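Local coordinates for protein aromatic amino acid exporter YddG (Starkeya novella, PDB 5I20) that exports a broad range of amino acids, among them threonine, methionine, lysine and glutamate, across the inner membrane through a large central substrate-binding cavity, at residues A[242-253]-A[267-278]; A[97-108]-A[156-167]. All coordinates share one frame; numbering follows the deposited sequence.

Contact 1: A[242-253]-A[267-278]; sequences VLSYAAPVLSTL and LAIACALIVGGA. With OLC ((2R)-2,3-dihydroxypropyl (9Z)-octadec-9-enoate), chain I.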
loop_
_atom_site.group_PDB
_atom_site.type_symbol
_atom_site.label_atom_id
_atom_site.label_comp_id
_atom_site.label_asym_id
_atom_site.label_seq_id
_atom_site.Cartn_x
_atom_site.Cartn_y
_atom_site.Cartn_z
ATOM N N VAL A 242 2.226 -0.803 -11.915
ATOM C CA VAL A 242 3.423 -0.102 -12.368
ATOM C C VAL A 242 3.608 1.211 -11.611
ATOM O O VAL A 242 4.695 1.506 -11.116
ATOM C CB VAL A 242 3.369 0.187 -13.892
ATOM C CG1 VAL A 242 4.582 0.997 -14.334
ATOM C CG2 VAL A 242 3.287 -1.114 -14.674
ATOM N N LEU A 243 2.532 1.987 -11.510
ATOM C CA LEU A 243 2.580 3.306 -10.887
ATOM C C LEU A 243 2.834 3.254 -9.384
ATOM O O LEU A 243 3.248 4.248 -8.792
ATOM C CB LEU A 243 1.280 4.060 -11.160
ATOM C CG LEU A 243 1.018 4.413 -12.624
ATOM C CD1 LEU A 243 -0.357 5.035 -12.788
ATOM C CD2 LEU A 243 2.104 5.340 -13.159
ATOM N N SER A 244 2.589 2.105 -8.764
ATOM C CA SER A 244 2.789 1.979 -7.322
ATOM C C SER A 244 4.258 2.155 -6.915
ATOM O O SER A 244 4.539 2.583 -5.800
ATOM C CB SER A 244 2.253 0.634 -6.828
ATOM O OG SER A 244 0.834 0.626 -6.851
ATOM N N TYR A 245 5.196 1.859 -7.815
ATOM C CA TYR A 245 6.609 2.113 -7.516
ATOM C C TYR A 245 6.947 3.607 -7.489
ATOM O O TYR A 245 8.098 3.980 -7.290
ATOM C CB TYR A 245 7.524 1.399 -8.517
ATOM C CG TYR A 245 7.662 -0.077 -8.243
ATOM C CD1 TYR A 245 8.083 -0.535 -6.999
ATOM C CD2 TYR A 245 7.343 -1.015 -9.215
ATOM C CE1 TYR A 245 8.197 -1.884 -6.738
ATOM C CE2 TYR A 245 7.452 -2.366 -8.965
ATOM C CZ TYR A 245 7.879 -2.796 -7.724
ATOM O OH TYR A 245 7.988 -4.144 -7.469
ATOM N N ALA A 246 5.953 4.465 -7.690
ATOM C CA ALA A 246 6.177 5.894 -7.524
ATOM C C ALA A 246 6.193 6.254 -6.041
ATOM O O ALA A 246 6.797 7.249 -5.648
ATOM C CB ALA A 246 5.118 6.699 -8.256
ATOM N N ALA A 247 5.538 5.434 -5.223
ATOM C CA ALA A 247 5.412 5.715 -3.794
ATOM C C ALA A 247 6.759 5.829 -3.063
ATOM O O ALA A 247 6.947 6.774 -2.300
ATOM C CB ALA A 247 4.531 4.661 -3.118
ATOM N N PRO A 248 7.701 4.886 -3.286
ATOM C CA PRO A 248 8.998 5.072 -2.616
ATOM C C PRO A 248 9.737 6.332 -3.059
ATOM O O PRO A 248 10.368 6.991 -2.234
ATOM C CB PRO A 248 9.785 3.822 -3.020
ATOM C CG PRO A 248 8.739 2.803 -3.313
ATOM C CD PRO A 248 7.627 3.573 -3.955
ATOM N N VAL A 249 9.655 6.661 -4.345
ATOM C CA VAL A 249 10.321 7.849 -4.872
ATOM C C VAL A 249 9.675 9.127 -4.350
ATOM O O VAL A 249 10.362 10.040 -3.891
ATOM C CB VAL A 249 10.300 7.870 -6.414
ATOM C CG1 VAL A 249 10.870 9.181 -6.934
ATOM C CG2 VAL A 249 11.078 6.691 -6.967
ATOM N N LEU A 250 8.351 9.191 -4.426
ATOM C CA LEU A 250 7.621 10.349 -3.936
ATOM C C LEU A 250 7.816 10.501 -2.430
ATOM O O LEU A 250 7.904 11.616 -1.919
ATOM C CB LEU A 250 6.135 10.234 -4.281
ATOM C CG LEU A 250 5.779 10.444 -5.756
ATOM C CD1 LEU A 250 4.319 10.119 -6.016
ATOM C CD2 LEU A 250 6.091 11.873 -6.187
ATOM N N SER A 251 7.896 9.372 -1.729
ATOM C CA SER A 251 8.115 9.378 -0.285
ATOM C C SER A 251 9.436 10.056 0.063
ATOM O O SER A 251 9.494 10.910 0.948
ATOM C CB SER A 251 8.092 7.951 0.268
ATOM O OG SER A 251 8.231 7.936 1.677
ATOM N N THR A 252 10.492 9.679 -0.649
ATOM C CA THR A 252 11.810 10.262 -0.433
ATOM C C THR A 252 11.835 11.738 -0.820
ATOM O O THR A 252 12.453 12.554 -0.134
ATOM C CB THR A 252 12.890 9.508 -1.227
ATOM O OG1 THR A 252 12.841 8.115 -0.895
ATOM C CG2 THR A 252 14.271 10.055 -0.906
ATOM N N LEU A 253 11.163 12.079 -1.917
ATOM C CA LEU A 253 11.055 13.473 -2.342
ATOM C C LEU A 253 10.384 14.334 -1.270
ATOM O O LEU A 253 10.740 15.497 -1.090
ATOM C CB LEU A 253 10.279 13.584 -3.659
ATOM C CG LEU A 253 10.977 13.134 -4.947
ATOM C CD1 LEU A 253 10.010 13.162 -6.124
ATOM C CD2 LEU A 253 12.185 14.007 -5.235
ATOM N N LEU A 267 18.510 8.838 -5.587
ATOM C CA LEU A 267 17.178 9.400 -5.730
ATOM C C LEU A 267 16.942 9.835 -7.178
ATOM O O LEU A 267 15.860 9.633 -7.730
ATOM C CB LEU A 267 16.996 10.572 -4.759
ATOM C CG LEU A 267 15.614 11.215 -4.591
ATOM C CD1 LEU A 267 15.425 12.361 -5.570
ATOM C CD2 LEU A 267 14.492 10.191 -4.731
ATOM N N ALA A 268 17.963 10.427 -7.791
ATOM C CA ALA A 268 17.872 10.859 -9.182
ATOM C C ALA A 268 17.670 9.667 -10.118
ATOM O O ALA A 268 16.828 9.712 -11.014
ATOM C CB ALA A 268 19.117 11.643 -9.582
ATOM N N ILE A 269 18.440 8.604 -9.900
ATOM C CA ILE A 269 18.339 7.392 -10.707
ATOM C C ILE A 269 16.972 6.725 -10.543
ATOM O O ILE A 269 16.369 6.288 -11.524
ATOM C CB ILE A 269 19.452 6.381 -10.347
ATOM C CG1 ILE A 269 20.828 6.950 -10.702
ATOM C CG2 ILE A 269 19.242 5.062 -11.069
ATOM C CD1 ILE A 269 21.055 7.121 -12.187
ATOM N N ALA A 270 16.481 6.662 -9.308
ATOM C CA ALA A 270 15.166 6.080 -9.040
ATOM C C ALA A 270 14.068 6.882 -9.735
ATOM O O ALA A 270 13.142 6.309 -10.309
ATOM C CB ALA A 270 14.905 6.008 -7.545
ATOM N N CYS A 271 14.188 8.207 -9.682
ATOM C CA CYS A 271 13.277 9.107 -10.386
ATOM C C CYS A 271 13.219 8.810 -11.881
ATOM O O CYS A 271 12.139 8.680 -12.449
ATOM C CB CYS A 271 13.688 10.567 -10.174
ATOM S SG CYS A 271 13.254 11.249 -8.561
ATOM N N ALA A 272 14.384 8.714 -12.513
ATOM C CA ALA A 272 14.452 8.430 -13.941
ATOM C C ALA A 272 13.801 7.087 -14.269
ATOM O O ALA A 272 13.056 6.966 -15.241
ATOM C CB ALA A 272 15.894 8.447 -14.419
ATOM N N LEU A 273 14.075 6.084 -13.441
ATOM C CA LEU A 273 13.587 4.731 -13.685
ATOM C C LEU A 273 12.067 4.624 -13.575
ATOM O O LEU A 273 11.439 3.890 -14.338
ATOM C CB LEU A 273 14.255 3.750 -12.718
ATOM C CG LEU A 273 15.688 3.358 -13.093
ATOM C CD1 LEU A 273 16.361 2.586 -11.973
ATOM C CD2 LEU A 273 15.695 2.540 -14.380
ATOM N N ILE A 274 11.473 5.355 -12.639
ATOM C CA ILE A 274 10.032 5.265 -12.435
ATOM C C ILE A 274 9.300 6.169 -13.430
ATOM O O ILE A 274 8.176 5.874 -13.834
ATOM C CB ILE A 274 9.638 5.608 -10.967
ATOM C CG1 ILE A 274 8.544 4.659 -10.463
ATOM C CG2 ILE A 274 9.227 7.065 -10.808
ATOM C CD1 ILE A 274 7.164 4.948 -11.007
ATOM N N VAL A 275 9.943 7.255 -13.848
ATOM C CA VAL A 275 9.367 8.089 -14.895
ATOM C C VAL A 275 9.419 7.327 -16.216
ATOM O O VAL A 275 8.431 7.269 -16.950
ATOM C CB VAL A 275 10.092 9.448 -15.030
ATOM C CG1 VAL A 275 9.658 10.161 -16.299
ATOM C CG2 VAL A 275 9.807 10.322 -13.814
ATOM N N GLY A 276 10.567 6.723 -16.502
ATOM C CA GLY A 276 10.724 5.925 -17.703
ATOM C C GLY A 276 9.833 4.696 -17.694
ATOM O O GLY A 276 9.282 4.309 -18.728
ATOM N N GLY A 277 9.688 4.081 -16.524
ATOM C CA GLY A 277 8.871 2.891 -16.382
ATOM C C GLY A 277 7.396 3.180 -16.588
ATOM O O GLY A 277 6.695 2.428 -17.266
ATOM N N ALA A 278 6.925 4.272 -15.995
ATOM C CA ALA A 278 5.538 4.686 -16.158
ATOM C C ALA A 278 5.255 5.058 -17.609
ATOM O O ALA A 278 4.172 4.789 -18.125
ATOM C CB ALA A 278 5.217 5.858 -15.238
HETATM C C9 OLC I . 12.753 15.709 -9.370
HETATM C C8 OLC I . 14.159 15.534 -9.834
HETATM C C7 OLC I . 14.807 14.439 -9.056
HETATM C C6 OLC I . 15.666 15.018 -7.982
HETATM C C5 OLC I . 17.073 14.560 -8.168
HETATM C C4 OLC I . 17.920 15.071 -7.051
HETATM C C3 OLC I . 19.231 14.359 -7.043
HETATM C C2 OLC I . 20.315 15.276 -7.499
#
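Ile274 and Val249 reach across from opposite helices and interlock, a worked example of how two membrane helices can be joined by side-chain packing without a hydrogen bond between them. The valine is a knob in the hole made by Leu267, Ala270, Cys271 and Ile274, and its two methyls divide the work. Val249 CG1 stands anti to the backbone N (chi1 174°) and leans on Cys271 SG, 3.6 Å away. Val249 CG2 takes the other side, 3.9 Å from Ala270 CB. Ile274 answers by packing against the turn that joins helices 237-243 and 246-258. Its chi1 of -139° lies off the usual staggered values and brings CG1 against Tyr245 O, 3.3 Å away; CD1 reaches on to Ala246, 3.8 Å from its CB. Of the Tyr245 side chain only CB touches the isoleucine, for the ring turns away and carries its hydroxyl to Tyr99 O.

At the far end Leu267 spreads its methyls between two neighbours. The side chains of Leu267 and Thr252 run past each other in opposite directions, Leu267 CD2 3.8 Å from Thr252 CG2, while Leu267 CD1 meets Leu253 CD2 at 3.6 Å, the two leucines crossing at about a right angle. Thr252 can present a methyl here because its OG1 is turned back onto Pro248 O, which receives this hydroxyl and Thr252 N from opposite faces of its plane. A monoolein chain lies against Leu267 CD1 and Cys271 SG, consistent with a lipid-facing border. Near 242-243 the partners on the other helix are small: Leu243 CD2 meets Ala278 CB (3.8 Å), and Val242 CG1 lies near Gly277 O.

Helices 246-253 and 267-278 run roughly antiparallel at 141°. The arrangement is that of a transmembrane helical hairpin, here the last one of the DMT transporter fold, with its first arm broken by a turn at 243-246.

Contact 2: A[97-108]-A[156-167]; sequences VAYLWPLLIVLF and AAACAVIWSVYS. With OLC ((2R)-2,3-dihydroxypropyl (9Z)-octadec-9-enoate), chain G.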
loop_
_atom_site.group_PDB
_atom_site.type_symbol
_atom_site.label_atom_id
_atom_site.label_comp_id
_atom_site.label_asym_id
_atom_site.label_seq_id
_atom_site.Cartn_x
_atom_site.Cartn_y
_atom_site.Cartn_z
ATOM N N VAL A 97 11.558 -6.392 0.474
ATOM C CA VAL A 97 10.885 -7.642 0.134
ATOM C C VAL A 97 9.384 -7.402 -0.028
ATOM O O VAL A 97 8.784 -7.848 -1.008
ATOM C CB VAL A 97 11.138 -8.739 1.193
ATOM C CG1 VAL A 97 10.252 -9.951 0.936
ATOM C CG2 VAL A 97 12.601 -9.152 1.185
ATOM N N ALA A 98 8.785 -6.680 0.915
ATOM C CA ALA A 98 7.368 -6.333 0.820
ATOM C C ALA A 98 7.050 -5.554 -0.456
ATOM O O ALA A 98 5.971 -5.709 -1.030
ATOM C CB ALA A 98 6.929 -5.535 2.043
ATOM N N TYR A 99 7.990 -4.729 -0.910
ATOM C CA TYR A 99 7.733 -3.899 -2.087
ATOM C C TYR A 99 7.943 -4.654 -3.396
ATOM O O TYR A 99 8.159 -4.056 -4.452
ATOM C CB TYR A 99 8.585 -2.627 -2.054
ATOM C CG TYR A 99 7.727 -1.398 -1.866
ATOM C CD1 TYR A 99 6.962 -0.901 -2.913
ATOM C CD2 TYR A 99 7.653 -0.755 -0.638
ATOM C CE1 TYR A 99 6.160 0.211 -2.750
ATOM C CE2 TYR A 99 6.853 0.362 -0.464
ATOM C CZ TYR A 99 6.109 0.840 -1.524
ATOM O OH TYR A 99 5.311 1.948 -1.364
ATOM N N LEU A 100 7.861 -5.976 -3.311
ATOM C CA LEU A 100 7.649 -6.801 -4.485
ATOM C C LEU A 100 6.182 -6.745 -4.896
ATOM O O LEU A 100 5.829 -7.168 -5.996
ATOM C CB LEU A 100 8.066 -8.251 -4.219
ATOM C CG LEU A 100 9.567 -8.533 -4.254
ATOM C CD1 LEU A 100 9.872 -9.916 -3.703
ATOM C CD2 LEU A 100 10.087 -8.393 -5.675
ATOM N N TRP A 101 5.327 -6.214 -4.022
ATOM C CA TRP A 101 3.886 -6.253 -4.280
ATOM C C TRP A 101 3.417 -5.491 -5.530
ATOM O O TRP A 101 2.428 -5.896 -6.138
ATOM C CB TRP A 101 3.088 -5.769 -3.051
ATOM C CG TRP A 101 3.120 -4.296 -2.694
ATOM C CD1 TRP A 101 3.898 -3.706 -1.739
ATOM C CD2 TRP A 101 2.301 -3.245 -3.243
ATOM N NE1 TRP A 101 3.636 -2.360 -1.675
ATOM C CE2 TRP A 101 2.660 -2.049 -2.583
ATOM C CE3 TRP A 101 1.316 -3.197 -4.234
ATOM C CZ2 TRP A 101 2.066 -0.820 -2.881
ATOM C CZ3 TRP A 101 0.724 -1.970 -4.530
ATOM C CH2 TRP A 101 1.102 -0.801 -3.853
ATOM N N PRO A 102 4.101 -4.401 -5.925
ATOM C CA PRO A 102 3.599 -3.815 -7.175
ATOM C C PRO A 102 3.848 -4.714 -8.387
ATOM O O PRO A 102 2.987 -4.799 -9.263
ATOM C CB PRO A 102 4.386 -2.506 -7.292
ATOM C CG PRO A 102 4.760 -2.169 -5.886
ATOM C CD PRO A 102 5.049 -3.496 -5.248
ATOM N N LEU A 103 5.000 -5.376 -8.429
ATOM C CA LEU A 103 5.303 -6.324 -9.498
ATOM C C LEU A 103 4.317 -7.491 -9.481
ATOM O O LEU A 103 3.884 -7.968 -10.529
ATOM C CB LEU A 103 6.740 -6.837 -9.367
ATOM C CG LEU A 103 7.203 -7.910 -10.358
ATOM C CD1 LEU A 103 7.114 -7.403 -11.791
ATOM C CD2 LEU A 103 8.625 -8.361 -10.034
ATOM N N LEU A 104 3.957 -7.938 -8.284
ATOM C CA LEU A 104 3.035 -9.056 -8.125
ATOM C C LEU A 104 1.653 -8.726 -8.676
ATOM O O LEU A 104 1.020 -9.561 -9.319
ATOM C CB LEU A 104 2.937 -9.458 -6.652
ATOM C CG LEU A 104 4.188 -10.104 -6.057
ATOM C CD1 LEU A 104 3.990 -10.441 -4.588
ATOM C CD2 LEU A 104 4.570 -11.347 -6.851
ATOM N N ILE A 105 1.191 -7.506 -8.422
ATOM C CA ILE A 105 -0.083 -7.046 -8.960
ATOM C C ILE A 105 -0.068 -7.061 -10.491
ATOM O O ILE A 105 -1.019 -7.529 -11.121
ATOM C CB ILE A 105 -0.431 -5.626 -8.451
ATOM C CG1 ILE A 105 -0.841 -5.684 -6.976
ATOM C CG2 ILE A 105 -1.540 -5.005 -9.285
ATOM C CD1 ILE A 105 -1.246 -4.351 -6.397
ATOM N N VAL A 106 1.013 -6.559 -11.080
ATOM C CA VAL A 106 1.159 -6.563 -12.532
ATOM C C VAL A 106 1.093 -7.990 -13.068
ATOM O O VAL A 106 0.337 -8.276 -13.994
ATOM C CB VAL A 106 2.482 -5.905 -12.982
ATOM C CG1 VAL A 106 2.673 -6.066 -14.485
ATOM C CG2 VAL A 106 2.510 -4.434 -12.594
ATOM N N LEU A 107 1.874 -8.883 -12.467
ATOM C CA LEU A 107 1.886 -10.286 -12.868
ATOM C C LEU A 107 0.534 -10.969 -12.623
ATOM O O LEU A 107 0.053 -11.718 -13.473
ATOM C CB LEU A 107 3.003 -11.039 -12.135
ATOM C CG LEU A 107 4.437 -10.624 -12.492
ATOM C CD1 LEU A 107 5.461 -11.332 -11.614
ATOM C CD2 LEU A 107 4.720 -10.887 -13.967
ATOM N N PHE A 108 -0.087 -10.701 -11.477
ATOM C CA PHE A 108 -1.347 -11.361 -11.137
ATOM C C PHE A 108 -2.527 -10.809 -11.936
ATOM O O PHE A 108 -3.587 -11.433 -11.991
ATOM C CB PHE A 108 -1.639 -11.242 -9.634
ATOM C CG PHE A 108 -0.652 -11.970 -8.758
ATOM C CD1 PHE A 108 0.193 -12.933 -9.285
ATOM C CD2 PHE A 108 -0.571 -11.690 -7.404
ATOM C CE1 PHE A 108 1.103 -13.599 -8.476
ATOM C CE2 PHE A 108 0.334 -12.355 -6.592
ATOM C CZ PHE A 108 1.170 -13.310 -7.130
ATOM N N ALA A 156 7.590 -10.827 5.279
ATOM C CA ALA A 156 7.526 -9.686 4.372
ATOM C C ALA A 156 7.030 -10.116 2.992
ATOM O O ALA A 156 6.308 -9.373 2.326
ATOM C CB ALA A 156 8.888 -9.009 4.268
ATOM N N ALA A 157 7.414 -11.316 2.567
ATOM C CA ALA A 157 6.941 -11.846 1.291
ATOM C C ALA A 157 5.461 -12.210 1.371
ATOM O O ALA A 157 4.716 -12.019 0.411
ATOM C CB ALA A 157 7.764 -13.056 0.874
ATOM N N ALA A 158 5.045 -12.744 2.516
ATOM C CA ALA A 158 3.644 -13.103 2.734
ATOM C C ALA A 158 2.768 -11.861 2.668
ATOM O O ALA A 158 1.683 -11.876 2.086
ATOM C CB ALA A 158 3.472 -13.806 4.078
ATOM N N CYS A 159 3.258 -10.790 3.280
ATOM C CA CYS A 159 2.613 -9.486 3.250
ATOM C C CYS A 159 2.393 -9.003 1.821
ATOM O O CYS A 159 1.304 -8.548 1.466
ATOM C CB CYS A 159 3.465 -8.479 4.032
ATOM S SG CYS A 159 3.129 -6.755 3.681
ATOM N N ALA A 160 3.435 -9.117 1.003
ATOM C CA ALA A 160 3.384 -8.675 -0.388
ATOM C C ALA A 160 2.346 -9.448 -1.195
ATOM O O ALA A 160 1.595 -8.860 -1.976
ATOM C CB ALA A 160 4.758 -8.809 -1.035
ATOM N N VAL A 161 2.308 -10.764 -1.002
ATOM C CA VAL A 161 1.387 -11.627 -1.737
ATOM C C VAL A 161 -0.066 -11.386 -1.332
ATOM O O VAL A 161 -0.949 -11.294 -2.185
ATOM C CB VAL A 161 1.725 -13.117 -1.523
ATOM C CG1 VAL A 161 0.670 -14.006 -2.168
ATOM C CG2 VAL A 161 3.100 -13.431 -2.078
ATOM N N ILE A 162 -0.306 -11.282 -0.029
ATOM C CA ILE A 162 -1.656 -11.079 0.486
ATOM C C ILE A 162 -2.243 -9.757 -0.013
ATOM O O ILE A 162 -3.390 -9.704 -0.461
ATOM C CB ILE A 162 -1.677 -11.120 2.026
ATOM C CG1 ILE A 162 -1.373 -12.538 2.512
ATOM C CG2 ILE A 162 -3.024 -10.670 2.567
ATOM C CD1 ILE A 162 -1.220 -12.658 4.015
ATOM N N TRP A 163 -1.447 -8.695 0.046
ATOM C CA TRP A 163 -1.886 -7.392 -0.443
ATOM C C TRP A 163 -2.084 -7.396 -1.959
ATOM O O TRP A 163 -3.031 -6.795 -2.468
ATOM C CB TRP A 163 -0.884 -6.304 -0.049
ATOM C CG TRP A 163 -1.182 -4.980 -0.681
ATOM C CD1 TRP A 163 -0.500 -4.386 -1.703
ATOM C CD2 TRP A 163 -2.255 -4.090 -0.346
ATOM N NE1 TRP A 163 -1.074 -3.179 -2.018
ATOM C CE2 TRP A 163 -2.154 -2.974 -1.200
ATOM C CE3 TRP A 163 -3.287 -4.128 0.596
ATOM C CZ2 TRP A 163 -3.048 -1.905 -1.141
ATOM C CZ3 TRP A 163 -4.172 -3.066 0.656
ATOM C CH2 TRP A 163 -4.047 -1.969 -0.208
ATOM N N SER A 164 -1.189 -8.070 -2.675
ATOM C CA SER A 164 -1.300 -8.181 -4.129
ATOM C C SER A 164 -2.538 -8.960 -4.548
ATOM O O SER A 164 -3.210 -8.601 -5.517
ATOM C CB SER A 164 -0.059 -8.855 -4.717
ATOM O OG SER A 164 1.094 -8.062 -4.514
ATOM N N VAL A 165 -2.825 -10.043 -3.834
ATOM C CA VAL A 165 -3.987 -10.854 -4.160
ATOM C C VAL A 165 -5.249 -10.085 -3.797
ATOM O O VAL A 165 -6.186 -10.027 -4.586
ATOM C CB VAL A 165 -3.951 -12.223 -3.449
ATOM C CG1 VAL A 165 -5.306 -12.915 -3.530
ATOM C CG2 VAL A 165 -2.869 -13.096 -4.064
ATOM N N TYR A 166 -5.256 -9.468 -2.619
ATOM C CA TYR A 166 -6.365 -8.612 -2.211
ATOM C C TYR A 166 -6.685 -7.550 -3.263
ATOM O O TYR A 166 -7.849 -7.314 -3.585
ATOM C CB TYR A 166 -6.061 -7.929 -0.875
ATOM C CG TYR A 166 -7.026 -6.813 -0.553
ATOM C CD1 TYR A 166 -8.287 -7.087 -0.037
ATOM C CD2 TYR A 166 -6.684 -5.486 -0.775
ATOM C CE1 TYR A 166 -9.180 -6.071 0.252
ATOM C CE2 TYR A 166 -7.566 -4.464 -0.489
ATOM C CZ TYR A 166 -8.813 -4.762 0.022
ATOM O OH TYR A 166 -9.689 -3.743 0.308
ATOM N N SER A 167 -5.645 -6.911 -3.788
ATOM C CA SER A 167 -5.811 -5.847 -4.772
ATOM C C SER A 167 -6.376 -6.365 -6.090
ATOM O O SER A 167 -7.358 -5.832 -6.611
ATOM C CB SER A 167 -4.478 -5.144 -5.029
ATOM O OG SER A 167 -3.985 -4.534 -3.851
HETATM C C10 OLC G . 0.364 -0.893 0.499
HETATM C C9 OLC G . -0.534 0.186 0.995
HETATM C C11 OLC G . 0.688 -2.037 1.395
HETATM C C8 OLC G . -1.077 0.127 2.380
HETATM C C16 OLC G . 5.456 -1.142 2.816
HETATM C C12 OLC G . 2.041 -2.569 1.066
HETATM C C7 OLC G . -0.313 1.038 3.280
HETATM C C15 OLC G . 4.613 -2.251 3.352
HETATM C C13 OLC G . 2.634 -3.200 2.280
HETATM C C6 OLC G . -0.901 0.997 4.651
HETATM C C14 OLC G . 4.121 -3.101 2.228
HETATM C C5 OLC G . 0.137 0.564 5.630
HETATM C C4 OLC G . -0.299 0.902 7.017
HETATM C C3 OLC G . 0.822 0.653 7.971
HETATM C C2 OLC G . 0.457 1.183 9.316
#
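Two tryptophans meet edge to face: Trp163 drives the pyrrole edge of its indole into one face of Trp101, the planes standing at 88° and the centroids of the five- and six-membered rings 4.4 Å apart. Trp163 NE1 lies above the rim of the Trp101 ring, 3.3 Å from CE3. Trp101 reaches this place from the crowded position, its CG between the backbone N and the carbonyl carbon (chi1 71°), and Pro102 CD backs its opposite face. A monoolein tail runs past both indoles, with C10 over a face of Trp163 while C12 approaches Trp101 NE1 to 3.2 Å. Ser167 OG lies over the other face of Trp163, and Trp228 of helix 224-234 stacks on the same indole.

Beside the aromatic pair the backbones come close, in knobs-into-holes packing of helices crossing at -42°. Ala160 sits among Val97, Ala98, Trp101 and Leu104, at the break where helix 91-98 gives way to helix 101-108. Ala98 O, which also accepts Trp101 N, lies 3.3 Å from Ala160 CB. The two segments belong to different EamA-like family regions of this DMT-superfamily protein.

One turn on, Ser164 fills the hole formed by Trp101, Leu104, Ile105 and Phe108. Its OG has Trp101 O at 3.0 Å and Ala160 O at 2.7 Å as alternative acceptors for a single proton, while Leu104 CB presses on it. Ile105 extends CD1 to Ser167 CB (3.6 Å), and the ring of Phe108 crosses Val165 obliquely.

Overall arrangement
Along the chain the contacts come in series, contact 2 closing before contact 1 opens, and their centres lie 18 Å apart. Contact 2 joins transmembrane segments from the two halves of the sequence, its centre about 9 Å from the centre of the chain; contact 1 pairs two neighbouring segments at the C-terminal end, its centre about 15 Å from that of the chain. They meet where the first segment of each is interrupted: Ala247 CB packs on Tyr99 OH (3.3 Å), and Ser244 OG on Trp101 CH2 (3.3 Å). The break between helices 91-98 and 101-108 thus packs against that between helices 237-243 and 246-258, in a protein built of inverted repeats.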